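Local coordinates for protein taurocyamine kinase (Schistosoma mansoni, PDB 4WOD) that catalyses the reversible transfer of phosphate from ATP to taurocyamine, using magnesium, within a duplicated phosphagen kinase chain, at residues Ala454-Ala459 with His621-Gly626; Arg489-Phe494 with Lys615-Ala620. The protein carries 4 engineered substitutions. All coordinates share one frame; numbering follows the deposited sequence.

Overall arrangement
Both contacts belong to the second repeat of this duplicated kinase and share one continuous piece of chain: residues 615-620 of contact 2 run straight into 621-626 of contact 1. Contact 2 is nested along the chain inside the loop that contact 1 closes, and their centres lie 16 Å apart. Contact 2 is the more buried, pairing the exit of strand 480-489 with the chain that leaves helix 599-614; the Arg489 side chain is about 8 Å from those of Arg486 and Arg589, both predicted to bind ATP. Contact 1 is partly buried; the buried Tyr625 side chain is about 12 Å from that of Cys631, the predicted active-site residue. The bound arginine occupies the first repeat.

Contact 1: Ala454-Ala459 with His621-Gly626; sequences AFKHPA and HSDKYG
The imidazole of His457 lies with one face against the backbone of Gly626, whose CA stands 3.5 Å from the ring centroid of His457, 18° off the normal, in a CH-pi contact; Tyr625 C sits toward the rim of that face. CD of Pro458 backs the opposite face, and a water lies in the ring plane at the edge. This water is also in the plane of the His621 ring, 3.0 Å from its NE2, while Gly626 C rests on one face of that second imidazole. The ring of His457 is thus applied to a small antiparallel hairpin, in which Ser622 and Gly626 exchange two backbone hydrogen bonds across the loop Asp623-Tyr625. Ser622 OG accepts from Tyr625 N at 2.9 Å, an ST motif within the loop.

CG of His457 is anti to the backbone N (chi1 -167°), which swings the ring over the hairpin, and ND1 donates to Pro458 O at 3.0 Å with its partner tilted from the ring plane. The same carbonyl receives a bond from the bridging water, 2.7 Å from Pro458 O, which ties it to His621. Tyr625, pointing away from 454-459, bonds Asp441 through OH and packs on Ile444, both of helix 437-448. His457 N points almost straight at Asp623 O, but the modelled 2.5 Å between the two atoms is too short for an ordinary hydrogen bond, and the exact length is doubtful. The side chains of Lys456 and Asp623 lie next to each other, running in the same direction, and meet in a weak salt bridge, Lys456 NZ to Asp623 OD2 at 3.4 Å.

Contact 2: Arg489-Phe494 with Lys615-Ala620; sequences RSVEGF and KSMKFA. Engineered in segment 489-494: Gly493 (natural residue Asp).
A bend at chi2 (-71°) carries CD of Arg489 over the ring of Phe619, and chi1 of Phe619 (-63°), with CG beside its own backbone N, turns the ring to that side. The methylene CD of Arg489 stands over one face of the ring, 3.8 Å from the Phe619 centroid, as a CH-pi contact offset toward CD2. The guanidinium does not stack there: its plane is turned 74° from the ring, so that an edge faces Phe619 CD2, and the charged end goes on to a cation-pi contact with Tyr627. Met588 and Ile610 add further packing around the pair.

Beneath these side chains the backbones form an isolated beta bridge, Val491 with Phe619, bonded in the pattern of a non-hydrogen-bonded antiparallel pair although the segments run nearly at right angles. Its two bonds flank that pair. Glu492 N reaches Lys618 O at 2.8 Å almost straight, whereas Ala620 N approaches Ser490 O, also at 2.8 Å, from above the carbonyl plane. Ser490 O additionally takes a CA-H...O contact from Phe619 CA at 3.2 Å. A water accepts from Ser490 N and donates to Ala620 O, tying the segments together a second time, while Ser490 OG turns to Ile628 O.

On the inner side Val491 CG2 meets Met617 SD at 3.7 Å, the two side chains crossing at about a right angle, and Met617 also packs on Val511 and Ala515 of helix 502-517. At the exposed rim the carboxylate of Glu492 lies across the Lys618 chain, OE1 3.6 Å from Lys618 CD; a water that Lys618 NZ binds at 2.8 Å makes only a weak link to OE1. Val491-Phe494, with engineered Gly493, forms a type II turn, and the whole is an isolated beta bridge between two crossing loops in the phosphagen kinase C-terminal domain, near its predicted ATP site.

Contact 1: Ala454-Ala459 with His621-Gly626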
loop_
_atom_site.group_PDB
_atom_site.type_symbol
_atom_site.label_atom_id
_atom_site.label_comp_id
_atom_site.label_asym_id
_atom_site.label_seq_id
_atom_site.Cartn_x
_atom_site.Cartn_y
_atom_site.Cartn_z
ATOM N N ALA A 454 -20.580 -38.944 -7.884
ATOM C CA ALA A 454 -20.900 -39.789 -6.739
ATOM C C ALA A 454 -19.655 -40.305 -6.041
ATOM O O ALA A 454 -19.708 -40.694 -4.868
ATOM C CB ALA A 454 -21.744 -40.967 -7.190
ATOM N N PHE A 455 -18.541 -40.326 -6.775
ATOM C CA PHE A 455 -17.320 -40.995 -6.315
ATOM C C PHE A 455 -16.353 -40.084 -5.552
ATOM O O PHE A 455 -16.198 -38.902 -5.886
ATOM C CB PHE A 455 -16.582 -41.611 -7.510
ATOM C CG PHE A 455 -17.392 -42.630 -8.267
ATOM C CD1 PHE A 455 -17.533 -43.923 -7.780
ATOM C CD2 PHE A 455 -18.006 -42.298 -9.475
ATOM C CE1 PHE A 455 -18.278 -44.872 -8.468
ATOM C CE2 PHE A 455 -18.750 -43.245 -10.175
ATOM C CZ PHE A 455 -18.885 -44.537 -9.668
ATOM N N LYS A 456 -15.693 -40.645 -4.542
ATOM C CA LYS A 456 -14.602 -39.952 -3.867
ATOM C C LYS A 456 -13.526 -39.615 -4.882
ATOM O O LYS A 456 -13.248 -40.431 -5.773
ATOM C CB LYS A 456 -13.984 -40.805 -2.756
ATOM C CG LYS A 456 -14.936 -41.701 -2.001
ATOM C CD LYS A 456 -14.137 -42.643 -1.109
ATOM C CE LYS A 456 -15.042 -43.431 -0.170
ATOM N NZ LYS A 456 -15.748 -42.515 0.761
ATOM N N HIS A 457 -12.939 -38.422 -4.755
ATOM C CA HIS A 457 -11.767 -38.011 -5.544
ATOM C C HIS A 457 -10.757 -39.142 -5.507
ATOM O O HIS A 457 -10.619 -39.817 -4.491
ATOM C CB HIS A 457 -11.141 -36.711 -4.977
ATOM C CG HIS A 457 -10.144 -36.041 -5.887
ATOM N ND1 HIS A 457 -8.788 -36.301 -5.835
ATOM C CD2 HIS A 457 -10.307 -35.111 -6.863
ATOM C CE1 HIS A 457 -8.160 -35.565 -6.739
ATOM N NE2 HIS A 457 -9.061 -34.839 -7.380
ATOM N N PRO A 458 -10.073 -39.383 -6.637
ATOM C CA PRO A 458 -9.030 -40.415 -6.642
ATOM C C PRO A 458 -8.055 -40.201 -5.485
ATOM O O PRO A 458 -7.768 -39.048 -5.148
ATOM C CB PRO A 458 -8.319 -40.215 -8.006
ATOM C CG PRO A 458 -8.921 -38.971 -8.638
ATOM C CD PRO A 458 -10.258 -38.780 -7.975
ATOM N N ALA A 459 -7.590 -41.272 -4.848
ATOM C CA ALA A 459 -6.517 -41.142 -3.864
ATOM C C ALA A 459 -5.292 -40.565 -4.561
ATOM O O ALA A 459 -5.214 -40.592 -5.790
ATOM C CB ALA A 459 -6.192 -42.491 -3.220
ATOM N N HIS A 621 -7.375 -32.765 2.949
ATOM C CA HIS A 621 -7.792 -33.490 1.741
ATOM C C HIS A 621 -9.307 -33.704 1.707
ATOM O O HIS A 621 -9.921 -33.933 2.739
ATOM C CB HIS A 621 -7.067 -34.843 1.650
ATOM C CG HIS A 621 -7.317 -35.589 0.372
ATOM N ND1 HIS A 621 -8.398 -36.434 0.199
ATOM C CD2 HIS A 621 -6.607 -35.650 -0.782
ATOM C CE1 HIS A 621 -8.354 -36.959 -1.014
ATOM N NE2 HIS A 621 -7.276 -36.502 -1.628
ATOM N N SER A 622 -9.895 -33.661 0.513
ATOM C CA SER A 622 -11.347 -33.750 0.375
ATOM C C SER A 622 -11.803 -34.918 -0.502
ATOM O O SER A 622 -11.215 -35.200 -1.540
ATOM C CB SER A 622 -11.886 -32.438 -0.206
ATOM O OG SER A 622 -13.189 -32.606 -0.720
ATOM N N ASP A 623 -12.877 -35.579 -0.090
ATOM C CA ASP A 623 -13.470 -36.625 -0.916
ATOM C C ASP A 623 -14.011 -36.025 -2.225
ATOM O O ASP A 623 -13.937 -36.643 -3.285
ATOM C CB ASP A 623 -14.583 -37.342 -0.152
ATOM C CG ASP A 623 -14.080 -38.522 0.656
ATOM O OD1 ASP A 623 -12.849 -38.755 0.704
ATOM O OD2 ASP A 623 -14.932 -39.221 1.250
ATOM N N LYS A 624 -14.536 -34.811 -2.129
ATOM C CA LYS A 624 -15.022 -34.056 -3.281
ATOM C C LYS A 624 -13.869 -33.534 -4.168
ATOM O O LYS A 624 -13.839 -33.790 -5.378
ATOM C CB LYS A 624 -15.881 -32.860 -2.818
ATOM C CG LYS A 624 -17.040 -33.203 -1.856
ATOM C CD LYS A 624 -17.942 -31.984 -1.549
ATOM C CE LYS A 624 -17.293 -30.988 -0.594
ATOM N NZ LYS A 624 -17.191 -31.444 0.829
ATOM N N TYR A 625 -12.919 -32.814 -3.566
ATOM C CA TYR A 625 -11.969 -32.013 -4.359
ATOM C C TYR A 625 -10.496 -32.443 -4.310
ATOM O O TYR A 625 -9.655 -31.768 -4.902
ATOM C CB TYR A 625 -12.054 -30.538 -3.932
ATOM C CG TYR A 625 -13.467 -29.995 -3.926
ATOM C CD1 TYR A 625 -14.278 -30.107 -5.053
ATOM C CD2 TYR A 625 -13.998 -29.399 -2.783
ATOM C CE1 TYR A 625 -15.580 -29.626 -5.049
ATOM C CE2 TYR A 625 -15.291 -28.912 -2.770
ATOM C CZ TYR A 625 -16.079 -29.034 -3.897
ATOM O OH TYR A 625 -17.370 -28.551 -3.870
ATOM N N GLY A 626 -10.156 -33.525 -3.614
ATOM C CA GLY A 626 -8.739 -33.892 -3.527
ATOM C C GLY A 626 -8.001 -32.994 -2.541
ATOM O O GLY A 626 -8.570 -32.628 -1.516
HETATM O O HOH W 1 -6.043 -37.171 -4.336
#

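Contact 2: Arg489-Phe494 with Lys615-Ala620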
loop_
_atom_site.group_PDB
_atom_site.type_symbol
_atom_site.label_atom_id
_atom_site.label_comp_id
_atom_site.label_asym_id
_atom_site.label_seq_id
_atom_site.Cartn_x
_atom_site.Cartn_y
_atom_site.Cartn_z
ATOM N N ARG A 489 0.058 -27.470 -0.634
ATOM C CA ARG A 489 -0.505 -28.282 0.461
ATOM C C ARG A 489 -0.976 -27.395 1.608
ATOM O O ARG A 489 -0.390 -26.347 1.894
ATOM C CB ARG A 489 0.509 -29.315 1.004
ATOM C CG ARG A 489 0.867 -30.475 0.059
ATOM C CD ARG A 489 -0.306 -31.495 -0.113
ATOM N NE ARG A 489 0.027 -32.646 -0.967
ATOM C CZ ARG A 489 -0.093 -32.692 -2.292
ATOM N NH1 ARG A 489 -0.534 -31.644 -2.970
ATOM N NH2 ARG A 489 0.246 -33.797 -2.953
ATOM N N SER A 490 -2.077 -27.818 2.228
ATOM C CA SER A 490 -2.597 -27.230 3.435
ATOM C C SER A 490 -2.422 -28.240 4.547
ATOM O O SER A 490 -2.498 -29.447 4.313
ATOM C CB SER A 490 -4.087 -26.868 3.284
ATOM O OG SER A 490 -4.304 -25.968 2.213
ATOM N N VAL A 491 -2.206 -27.734 5.758
ATOM C CA VAL A 491 -2.022 -28.573 6.919
ATOM C C VAL A 491 -3.331 -28.606 7.699
ATOM O O VAL A 491 -3.899 -27.548 8.036
ATOM C CB VAL A 491 -0.877 -28.055 7.820
ATOM C CG1 VAL A 491 -0.768 -28.894 9.119
ATOM C CG2 VAL A 491 0.462 -28.026 7.044
ATOM N N GLU A 492 -3.812 -29.808 7.983
ATOM C CA GLU A 492 -5.039 -29.966 8.776
ATOM C C GLU A 492 -4.990 -29.233 10.108
ATOM O O GLU A 492 -3.970 -29.238 10.794
ATOM C CB GLU A 492 -5.326 -31.438 9.055
ATOM C CG GLU A 492 -6.106 -32.145 7.959
ATOM C CD GLU A 492 -6.528 -33.546 8.377
ATOM O OE1 GLU A 492 -6.472 -33.842 9.593
ATOM O OE2 GLU A 492 -6.904 -34.345 7.497
ATOM N N GLY A 493 -6.097 -28.596 10.472
ATOM C CA GLY A 493 -6.179 -27.926 11.753
ATOM C C GLY A 493 -5.864 -26.445 11.769
ATOM O O GLY A 493 -6.111 -25.784 12.775
ATOM N N PHE A 494 -5.314 -25.917 10.675
ATOM C CA PHE A 494 -4.959 -24.499 10.606
ATOM C C PHE A 494 -5.819 -23.680 9.655
ATOM O O PHE A 494 -6.104 -24.096 8.522
ATOM C CB PHE A 494 -3.488 -24.345 10.188
ATOM C CG PHE A 494 -2.520 -24.819 11.233
ATOM C CD1 PHE A 494 -2.060 -23.950 12.222
ATOM C CD2 PHE A 494 -2.121 -26.143 11.273
ATOM C CE1 PHE A 494 -1.187 -24.396 13.201
ATOM C CE2 PHE A 494 -1.254 -26.587 12.243
ATOM C CZ PHE A 494 -0.788 -25.716 13.209
ATOM N N LYS A 615 5.016 -37.296 6.573
ATOM C CA LYS A 615 5.228 -38.043 7.810
ATOM C C LYS A 615 4.916 -37.234 9.074
ATOM O O LYS A 615 4.484 -37.810 10.072
ATOM C CB LYS A 615 6.673 -38.557 7.886
ATOM C CG LYS A 615 7.052 -39.486 6.745
ATOM C CD LYS A 615 6.230 -40.747 6.804
ATOM C CE LYS A 615 6.988 -41.911 6.206
ATOM N NZ LYS A 615 6.614 -42.120 4.792
ATOM N N SER A 616 5.099 -35.912 9.035
ATOM C CA SER A 616 5.022 -35.109 10.266
ATOM C C SER A 616 3.713 -34.328 10.424
ATOM O O SER A 616 3.506 -33.639 11.435
ATOM C CB SER A 616 6.192 -34.122 10.336
ATOM O OG SER A 616 7.445 -34.805 10.400
ATOM N N MET A 617 2.839 -34.419 9.433
ATOM C CA MET A 617 1.589 -33.669 9.487
ATOM C C MET A 617 0.566 -34.225 8.500
ATOM O O MET A 617 0.933 -34.833 7.496
ATOM C CB MET A 617 1.865 -32.192 9.191
ATOM C CG MET A 617 2.353 -31.968 7.766
ATOM S SD MET A 617 3.242 -30.429 7.523
ATOM C CE MET A 617 4.838 -30.865 8.252
ATOM N N LYS A 618 -0.716 -33.997 8.783
ATOM C CA LYS A 618 -1.795 -34.417 7.904
ATOM C C LYS A 618 -2.117 -33.295 6.909
ATOM O O LYS A 618 -2.345 -32.162 7.328
ATOM C CB LYS A 618 -3.047 -34.779 8.728
ATOM C CG LYS A 618 -2.804 -35.816 9.826
ATOM C CD LYS A 618 -4.110 -36.392 10.374
ATOM C CE LYS A 618 -3.842 -37.608 11.266
ATOM N NZ LYS A 618 -5.097 -38.154 11.856
ATOM N N PHE A 619 -2.108 -33.601 5.606
ATOM C CA PHE A 619 -2.482 -32.620 4.585
ATOM C C PHE A 619 -3.999 -32.529 4.478
ATOM O O PHE A 619 -4.665 -33.547 4.415
ATOM C CB PHE A 619 -1.911 -32.986 3.213
ATOM C CG PHE A 619 -0.414 -32.989 3.161
ATOM C CD1 PHE A 619 0.319 -32.080 3.911
ATOM C CD2 PHE A 619 0.257 -33.932 2.406
ATOM C CE1 PHE A 619 1.708 -32.101 3.880
ATOM C CE2 PHE A 619 1.657 -33.942 2.363
ATOM C CZ PHE A 619 2.369 -33.032 3.100
ATOM N N ALA A 620 -4.548 -31.321 4.453
ATOM C CA ALA A 620 -5.994 -31.179 4.244
ATOM C C ALA A 620 -6.437 -31.826 2.901
ATOM O O ALA A 620 -5.927 -31.485 1.835
ATOM C CB ALA A 620 -6.386 -29.689 4.293
HETATM O O HOH W 2 -3.717 -29.793 0.992
HETATM O O HOH W 3 -7.291 -36.973 10.591
#